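Side-chain contacts in aspartate carbamoyltransferase (Leishmania major, PDB 7K46), which probably catalyses the transfer of the carbamoyl group from carbamoyl phosphate to aspartate, an early step of pyrimidine biosynthesis: residues L150-H153 with A158-G161; A24-L29 with H185-R190; T143-D148 with H177-L182. All coordinates share one frame; numbering follows the deposited sequence. Where two conformers were deposited one is given.

Contacts 1 and 3 share helix 142-156, and contacts 2 and 3 share helix 174-186. Contact 3, whose centre lies about 5 Å from the centre of the chain, is the most central: leucines pack against an alanine and a hydrogen-bonded carboxylate, all buried. Contact 2, also buried although small, joins helix 23-41 to the end of helix 174-186 and sets isoleucine methyls on an amide and a ring edge. Contact 1, only partly buried, pairs valine and isoleucine methyls beside backbone and imidazole. None has a hydrogen bond across its segments. Contacts 1 and 2 meet through Asp-160 and Ala-188, whereas Ile-26 and Leu-146 bring contacts 2 and 3 together.

Contact 1 of 3, residues L150-H153 with A158-G161; sequences LTIH and AVDG
Ala-158 meets His-153 where the chain has just left helix 142-156 and doubled back on it; their CA atoms are 4.5 Å apart. The backbone of Ala-158 is almost fully extended, and with its methyl pointing away from the helix, the main chain does the touching. Its CA lies 3.9 Å from ND1 of His-153, obliquely placed against the imidazole, and its carbonyl O rests 3.9 Å from CG2 of Ile-152. The N of Ala-158 is buried here without a hydrogen-bonding partner in the model, and the carbonyl O of His-153 stays 3.7 Å from it.

Val-159 carries the apolar part. Its CG2 is anti to the carbonyl carbon and beside the backbone N, which turns this methyl to the helix: it sits 3.9 Å from CG2 of Ile-152 and 4.0 Å from CB of His-153. The valine and isoleucine side chains cross at about a right angle, each offering one methyl. This turn leads from the helix connecting the two lobes into strand 163-167, the middle strand of the second lobe's parallel sheet. Phe-187 covers Val-159, and Met-286 packs on Ile-152.

Asp-160 turns to other partners: a salt bridge with Arg-23 and a hydrogen bond from the backbone N of Ala-188. Gly-161 follows with positive phi, a conformation glycine adopts readily, and pairs its backbone with Ala-188.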
loop_
_atom_site.group_PDB
_atom_site.type_symbol
_atom_site.label_atom_id
_atom_site.label_comp_id
_atom_site.label_asym_id
_atom_site.label_seq_id
_atom_site.Cartn_x
_atom_site.Cartn_y
_atom_site.Cartn_z
ATOM N N LEU A 150 -24.060 -8.305 13.812
ATOM C CA LEU A 150 -23.930 -9.516 12.999
ATOM C C LEU A 150 -23.335 -10.668 13.803
ATOM O O LEU A 150 -23.797 -11.813 13.694
ATOM C CB LEU A 150 -23.067 -9.236 11.770
ATOM C CG LEU A 150 -22.679 -10.452 10.918
ATOM C CD1 LEU A 150 -23.920 -11.209 10.405
ATOM C CD2 LEU A 150 -21.807 -9.993 9.760
ATOM N N THR A 151 -22.305 -10.387 14.602
ATOM C CA THR A 151 -21.666 -11.432 15.397
ATOM C C THR A 151 -22.667 -12.075 16.346
ATOM O O THR A 151 -22.755 -13.304 16.432
ATOM C CB THR A 151 -20.482 -10.856 16.176
ATOM O OG1 THR A 151 -19.526 -10.303 15.255
ATOM C CG2 THR A 151 -19.789 -11.967 16.996
ATOM N N ILE A 152 -23.437 -11.257 17.065
ATOM C CA ILE A 152 -24.439 -11.811 17.972
ATOM C C ILE A 152 -25.422 -12.671 17.194
ATOM O O ILE A 152 -25.685 -13.826 17.551
ATOM C CB ILE A 152 -25.157 -10.684 18.734
ATOM C CG1 ILE A 152 -24.170 -9.914 19.610
ATOM C CG2 ILE A 152 -26.286 -11.255 19.592
ATOM C CD1 ILE A 152 -24.742 -8.639 20.189
ATOM N N HIS A 153 -25.956 -12.128 16.100
ATOM C CA HIS A 153 -26.970 -12.856 15.337
ATOM C C HIS A 153 -26.425 -14.170 14.787
ATOM O O HIS A 153 -27.099 -15.209 14.837
ATOM C CB HIS A 153 -27.489 -11.996 14.190
ATOM C CG HIS A 153 -28.526 -12.686 13.358
ATOM N ND1 HIS A 153 -29.877 -12.566 13.606
ATOM C CD2 HIS A 153 -28.408 -13.535 12.311
ATOM C CE1 HIS A 153 -30.547 -13.300 12.736
ATOM N NE2 HIS A 153 -29.680 -13.899 11.939
ATOM N N ALA A 158 -30.080 -15.058 17.002
ATOM C CA ALA A 158 -30.979 -13.913 17.108
ATOM C C ALA A 158 -30.367 -12.879 18.041
ATOM O O ALA A 158 -29.565 -13.217 18.920
ATOM C CB ALA A 158 -32.364 -14.325 17.631
ATOM N N VAL A 159 -30.761 -11.623 17.844
ATOM C CA VAL A 159 -30.426 -10.543 18.766
ATOM C C VAL A 159 -31.607 -10.198 19.659
ATOM O O VAL A 159 -31.436 -9.957 20.857
ATOM C CB VAL A 159 -29.939 -9.296 17.995
ATOM C CG1 VAL A 159 -29.554 -8.199 18.974
ATOM C CG2 VAL A 159 -28.753 -9.637 17.105
ATOM N N ASP A 160 -32.806 -10.151 19.082
ATOM C CA ASP A 160 -34.023 -10.110 19.879
ATOM C C ASP A 160 -33.944 -11.128 21.007
ATOM O O ASP A 160 -33.545 -12.277 20.795
ATOM C CB ASP A 160 -35.241 -10.412 19.002
ATOM C CG ASP A 160 -35.551 -9.301 18.020
ATOM O OD1 ASP A 160 -35.239 -8.121 18.310
ATOM O OD2 ASP A 160 -36.138 -9.615 16.962
ATOM N N GLY A 161 -34.301 -10.691 22.213
ATOM C CA GLY A 161 -34.426 -11.572 23.352
ATOM C C GLY A 161 -33.206 -11.694 24.247
ATOM O O GLY A 161 -33.306 -12.332 25.303
#

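Contact 2 of 3, residues A24-L29 with H185-R190; sequences ADIDAL and HNFALR
Ile-26 sets CG2 anti to its backbone N and CG1 beside it (chi1 -64°), while chi2 of 170° extends CD1 from the helix; two methyls thereby meet two successive residues, Asn-186 and Phe-187. In Phe-187 the ring carbon CG lies anti to the carbonyl carbon (chi1 -64°), and the ring reaches back to the helix even though its CB does not point there.

CG2 of Ile-26 approaches the phenyl group at its edge, near the ring plane, with 4.0 Å to CZ. CD1 sits over the face of the Asn-186 amide, 3.9 Å from ND2 and 4.0 Å from CG, and these two side chains cross at about a right angle. A branched aliphatic residue suits this place because its separate methyls can serve two neighbours of different shape.

The contact joins helix 23-41 of the first lobe to the end of helix 174-186 in the second, with Phe-187 the first residue to leave helical geometry. Helix 142-156 packs here too: Ile-149 touches both Ile-26 and Phe-187, and Leu-146 touches Ile-26.

Polar links flank the hydrocarbon. Arg-23 donates to the carbonyl O of Asn-186 and also forms a salt bridge with Asp-27, spanning the two segments from just outside them. A bond from ND2 of Asn-186 to the carbonyl O of Leu-182 holds that end of the amide to its own helix, consistent with its face being turned to a methyl and no hydrogen bond crossing to 24-29.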
loop_
_atom_site.group_PDB
_atom_site.type_symbol
_atom_site.label_atom_id
_atom_site.label_comp_id
_atom_site.label_asym_id
_atom_site.label_seq_id
_atom_site.Cartn_x
_atom_site.Cartn_y
_atom_site.Cartn_z
ATOM N N ALA A 24 -35.095 -3.079 9.287
ATOM C CA ALA A 24 -35.141 -3.806 8.019
ATOM C C ALA A 24 -33.814 -3.722 7.272
ATOM O O ALA A 24 -33.364 -4.725 6.700
ATOM C CB ALA A 24 -36.282 -3.285 7.141
ATOM N N ASP A 25 -33.182 -2.536 7.251
ATOM C CA ASP A 25 -31.852 -2.394 6.645
ATOM C C ASP A 25 -30.846 -3.320 7.319
ATOM O O ASP A 25 -30.012 -3.952 6.657
ATOM C CB ASP A 25 -31.325 -0.958 6.768
ATOM C CG ASP A 25 -32.111 0.074 5.963
ATOM O OD1 ASP A 25 -32.684 -0.241 4.888
ATOM O OD2 ASP A 25 -32.106 1.244 6.420
ATOM N N ILE A 26 -30.871 -3.356 8.650
ATOM C CA ILE A 26 -29.917 -4.171 9.397
ATOM C C ILE A 26 -30.146 -5.651 9.116
ATOM O O ILE A 26 -29.190 -6.402 8.863
ATOM C CB ILE A 26 -30.008 -3.848 10.899
ATOM C CG1 ILE A 26 -29.580 -2.391 11.147
ATOM C CG2 ILE A 26 -29.157 -4.824 11.722
ATOM C CD1 ILE A 26 -29.859 -1.899 12.560
ATOM N N ASP A 27 -31.412 -6.091 9.151
ATOM C CA ASP A 27 -31.748 -7.465 8.771
ATOM C C ASP A 27 -31.180 -7.797 7.397
ATOM O O ASP A 27 -30.599 -8.868 7.186
ATOM C CB ASP A 27 -33.269 -7.681 8.736
ATOM C CG ASP A 27 -33.933 -7.592 10.099
ATOM O OD1 ASP A 27 -33.258 -7.763 11.130
ATOM O OD2 ASP A 27 -35.164 -7.370 10.123
ATOM N N ALA A 28 -31.368 -6.886 6.439
ATOM C CA ALA A 28 -30.940 -7.152 5.071
ATOM C C ALA A 28 -29.422 -7.201 4.974
ATOM O O ALA A 28 -28.869 -8.040 4.255
ATOM C CB ALA A 28 -31.512 -6.094 4.128
ATOM N N LEU A 29 -28.730 -6.309 5.693
ATOM C CA LEU A 29 -27.268 -6.335 5.686
ATOM C C LEU A 29 -26.740 -7.599 6.349
ATOM O O LEU A 29 -25.737 -8.177 5.904
ATOM C CB LEU A 29 -26.714 -5.089 6.383
ATOM C CG LEU A 29 -26.787 -3.760 5.634
ATOM C CD1 LEU A 29 -26.462 -2.578 6.549
ATOM C CD2 LEU A 29 -25.825 -3.763 4.433
ATOM N N HIS A 185 -32.849 0.670 20.261
ATOM C CA HIS A 185 -33.786 1.213 19.288
ATOM C C HIS A 185 -34.337 0.143 18.361
ATOM O O HIS A 185 -35.484 0.257 17.912
ATOM C CB HIS A 185 -33.119 2.304 18.444
ATOM C CG HIS A 185 -34.083 3.068 17.591
ATOM N ND1 HIS A 185 -35.101 3.830 18.123
ATOM C CD2 HIS A 185 -34.194 3.174 16.246
ATOM C CE1 HIS A 185 -35.794 4.382 17.141
ATOM N NE2 HIS A 185 -35.262 4.002 15.991
ATOM N N ASN A 186 -33.550 -0.891 18.059
ATOM C CA ASN A 186 -33.875 -1.787 16.959
ATOM C C ASN A 186 -34.212 -3.213 17.367
ATOM O O ASN A 186 -34.716 -3.965 16.525
ATOM C CB ASN A 186 -32.714 -1.832 15.954
ATOM C CG ASN A 186 -32.556 -0.534 15.190
ATOM O OD1 ASN A 186 -33.415 -0.172 14.383
ATOM N ND2 ASN A 186 -31.444 0.172 15.431
ATOM N N PHE A 187 -33.966 -3.611 18.612
ATOM C CA PHE A 187 -34.102 -5.007 18.986
ATOM C C PHE A 187 -34.851 -5.152 20.303
ATOM O O PHE A 187 -34.735 -4.319 21.209
ATOM C CB PHE A 187 -32.736 -5.684 19.082
ATOM C CG PHE A 187 -32.006 -5.741 17.770
ATOM C CD1 PHE A 187 -32.187 -6.812 16.908
ATOM C CD2 PHE A 187 -31.149 -4.719 17.393
ATOM C CE1 PHE A 187 -31.521 -6.867 15.687
ATOM C CE2 PHE A 187 -30.475 -4.771 16.179
ATOM C CZ PHE A 187 -30.670 -5.845 15.325
ATOM N N ALA A 188 -35.611 -6.242 20.396
ATOM C CA ALA A 188 -36.397 -6.557 21.590
ATOM C C ALA A 188 -35.504 -7.240 22.630
ATOM O O ALA A 188 -35.644 -8.425 22.948
ATOM C CB ALA A 188 -37.588 -7.428 21.218
ATOM N N LEU A 189 -34.561 -6.462 23.162
ATOM C CA LEU A 189 -33.661 -6.973 24.183
ATOM C C LEU A 189 -34.439 -7.381 25.426
ATOM O O LEU A 189 -35.465 -6.791 25.759
ATOM C CB LEU A 189 -32.632 -5.915 24.566
ATOM C CG LEU A 189 -31.843 -5.280 23.417
ATOM C CD1 LEU A 189 -30.897 -4.247 24.013
ATOM C CD2 LEU A 189 -31.087 -6.343 22.651
ATOM N N ARG A 190 -33.934 -8.399 26.121
ATOM C CA ARG A 190 -34.472 -8.700 27.443
ATOM C C ARG A 190 -33.843 -7.802 28.502
ATOM O O ARG A 190 -34.551 -7.203 29.319
ATOM C CB ARG A 190 -34.253 -10.175 27.791
ATOM C CG ARG A 190 -34.669 -10.527 29.224
ATOM C CD ARG A 190 -34.806 -12.029 29.438
ATOM N NE ARG A 190 -33.541 -12.736 29.257
ATOM C CZ ARG A 190 -32.593 -12.823 30.182
ATOM N NH1 ARG A 190 -32.708 -12.209 31.345
ATOM N NH2 ARG A 190 -31.497 -13.538 29.927
#

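Contact 3 of 3, residues T143-D148 with H177-L182; sequences TQALLD and HSLLKL
Ala-145 and Leu-179 mark where segments 143-148 and 177-182 come closest, CA to CA, at 5.7 Å. The helices they belong to pack across the junction of the lobes: helix 142-156, which connects the carbamoyl-phosphate and aspartate lobes of the transcarbamoylase fold, and helix 174-186 of the aspartate lobe. The segment axes come within 9.9 Å and cross at -52°.

Apolar packing makes most of the interface. The methyl of Ala-145 points to the partner helix and meets CD2 of Leu-182 at 3.8 Å, while CD1 of Leu-179 is 4.5 Å from that same CB of Ala-145. Alanine's single methyl suits a place where the two backbones come this close. Both leucines hold CG anti to the backbone N, which carries their branched ends across to helix 142-156. CD1 of Leu-179 also lies 4.2 Å from both the carbonyl O of Ala-145 and CB of Asp-148. The side chain of Leu-182 also touches Ala-18.

The polar interactions run along helix 142-156 and out to other parts of the chain. Tyr-239 hydrogen-bonds OD2 of Asp-148, and Gln-310 hydrogen-bonds OD1. NE2 of Gln-144, one turn earlier, adds a further bond of 2.9 Å to OD1 of Asp-148, with an N-H...O angle of 154°. It reaches the syn side, 28° out of the carboxylate plane, while OD1 lies nearly in the plane of the glutamine amide. Three hydrogen bonds thus grip the buried carboxylate, two on OD1 and one on OD2, which is consistent with an acid lying buried beside leucine. The side chains of Asp-148 and Leu-179 cross obliquely, with OD2 of the aspartate 4.0 Å from CD2 of the leucine.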
loop_
_atom_site.group_PDB
_atom_site.type_symbol
_atom_site.label_atom_id
_atom_site.label_comp_id
_atom_site.label_asym_id
_atom_site.label_seq_id
_atom_site.Cartn_x
_atom_site.Cartn_y
_atom_site.Cartn_z
ATOM N N THR A 143 -19.561 0.655 11.193
ATOM C CA THR A 143 -19.292 -0.732 10.821
ATOM C C THR A 143 -18.905 -1.581 12.031
ATOM O O THR A 143 -19.156 -2.788 12.019
ATOM C CB THR A 143 -18.228 -0.826 9.716
ATOM O OG1 THR A 143 -16.974 -0.312 10.172
ATOM C CG2 THR A 143 -18.667 -0.062 8.475
ATOM N N GLN A 144 -18.347 -0.984 13.092
ATOM C CA GLN A 144 -18.160 -1.741 14.335
ATOM C C GLN A 144 -19.506 -2.110 14.958
ATOM O O GLN A 144 -19.727 -3.261 15.347
ATOM C CB GLN A 144 -17.309 -0.953 15.336
ATOM C CG GLN A 144 -16.994 -1.754 16.611
ATOM C CD GLN A 144 -15.924 -2.811 16.363
ATOM O OE1 GLN A 144 -14.852 -2.491 15.865
ATOM N NE2 GLN A 144 -16.220 -4.072 16.692
ATOM N N ALA A 145 -20.417 -1.139 15.085
ATOM C CA ALA A 145 -21.749 -1.449 15.606
ATOM C C ALA A 145 -22.416 -2.557 14.795
ATOM O O ALA A 145 -22.971 -3.509 15.354
ATOM C CB ALA A 145 -22.627 -0.194 15.602
ATOM N N LEU A 146 -22.373 -2.443 13.467
ATOM C CA LEU A 146 -23.063 -3.406 12.616
ATOM C C LEU A 146 -22.391 -4.775 12.656
ATOM O O LEU A 146 -23.075 -5.805 12.664
ATOM C CB LEU A 146 -23.128 -2.876 11.185
ATOM C CG LEU A 146 -24.129 -1.726 11.063
ATOM C CD1 LEU A 146 -23.938 -1.041 9.719
ATOM C CD2 LEU A 146 -25.547 -2.242 11.204
ATOM N N LEU A 147 -21.058 -4.819 12.682
ATOM C CA LEU A 147 -20.403 -6.118 12.814
ATOM C C LEU A 147 -20.655 -6.743 14.185
ATOM O O LEU A 147 -20.721 -7.975 14.293
ATOM C CB LEU A 147 -18.893 -6.001 12.541
ATOM C CG LEU A 147 -17.902 -5.545 13.615
ATOM C CD1 LEU A 147 -17.435 -6.719 14.486
ATOM C CD2 LEU A 147 -16.688 -4.883 12.940
ATOM N N ASP A 148 -20.774 -5.927 15.240
ATOM C CA ASP A 148 -21.116 -6.478 16.550
ATOM C C ASP A 148 -22.493 -7.129 16.514
ATOM O O ASP A 148 -22.695 -8.222 17.062
ATOM C CB ASP A 148 -21.082 -5.382 17.625
ATOM C CG ASP A 148 -19.669 -4.863 17.918
ATOM O OD1 ASP A 148 -18.667 -5.490 17.497
ATOM O OD2 ASP A 148 -19.570 -3.802 18.579
ATOM N N HIS A 177 -21.650 3.758 23.928
ATOM C CA HIS A 177 -22.891 4.533 23.987
ATOM C C HIS A 177 -23.717 4.322 22.728
ATOM O O HIS A 177 -24.928 4.084 22.792
ATOM C CB HIS A 177 -22.620 6.031 24.132
ATOM C CG HIS A 177 -21.799 6.412 25.320
ATOM N ND1 HIS A 177 -21.398 7.714 25.544
ATOM C CD2 HIS A 177 -21.295 5.679 26.343
ATOM C CE1 HIS A 177 -20.684 7.766 26.656
ATOM N NE2 HIS A 177 -20.600 6.545 27.155
ATOM N N SER A 178 -23.065 4.438 21.565
ATOM C CA SER A 178 -23.748 4.269 20.288
ATOM C C SER A 178 -24.280 2.850 20.124
ATOM O O SER A 178 -25.389 2.647 19.609
ATOM C CB SER A 178 -22.790 4.622 19.146
ATOM O OG SER A 178 -23.418 4.501 17.883
ATOM N N LEU A 179 -23.496 1.853 20.546
ATOM C CA LEU A 179 -23.953 0.470 20.445
ATOM C C LEU A 179 -25.211 0.249 21.275
ATOM O O LEU A 179 -26.172 -0.375 20.808
ATOM C CB LEU A 179 -22.842 -0.494 20.877
ATOM C CG LEU A 179 -23.222 -1.985 20.805
ATOM C CD1 LEU A 179 -23.500 -2.428 19.367
ATOM C CD2 LEU A 179 -22.171 -2.865 21.455
ATOM N N LEU A 180 -25.234 0.772 22.500
ATOM C CA LEU A 180 -26.427 0.642 23.333
ATOM C C LEU A 180 -27.632 1.317 22.680
ATOM O O LEU A 180 -28.728 0.742 22.626
ATOM C CB LEU A 180 -26.160 1.228 24.718
ATOM C CG LEU A 180 -27.383 1.292 25.630
ATOM C CD1 LEU A 180 -27.941 -0.110 25.847
ATOM C CD2 LEU A 180 -27.036 1.962 26.964
ATOM N N LYS A 181 -27.451 2.543 22.180
ATOM C CA LYS A 181 -28.565 3.237 21.531
ATOM C C LYS A 181 -29.100 2.425 20.360
ATOM O O LYS A 181 -30.317 2.277 20.196
ATOM C CB LYS A 181 -28.130 4.617 21.045
ATOM C CG LYS A 181 -27.795 5.625 22.130
ATOM C CD LYS A 181 -27.271 6.886 21.458
ATOM C CE LYS A 181 -26.747 7.884 22.452
ATOM N NZ LYS A 181 -26.296 9.112 21.739
ATOM N N LEU A 182 -28.197 1.875 19.544
ATOM C CA LEU A 182 -28.614 1.111 18.373
ATOM C C LEU A 182 -29.363 -0.154 18.776
ATOM O O LEU A 182 -30.394 -0.491 18.178
ATOM C CB LEU A 182 -27.389 0.766 17.528
ATOM C CG LEU A 182 -27.685 0.159 16.163
ATOM C CD1 LEU A 182 -28.314 1.220 15.284
ATOM C CD2 LEU A 182 -26.413 -0.380 15.535
#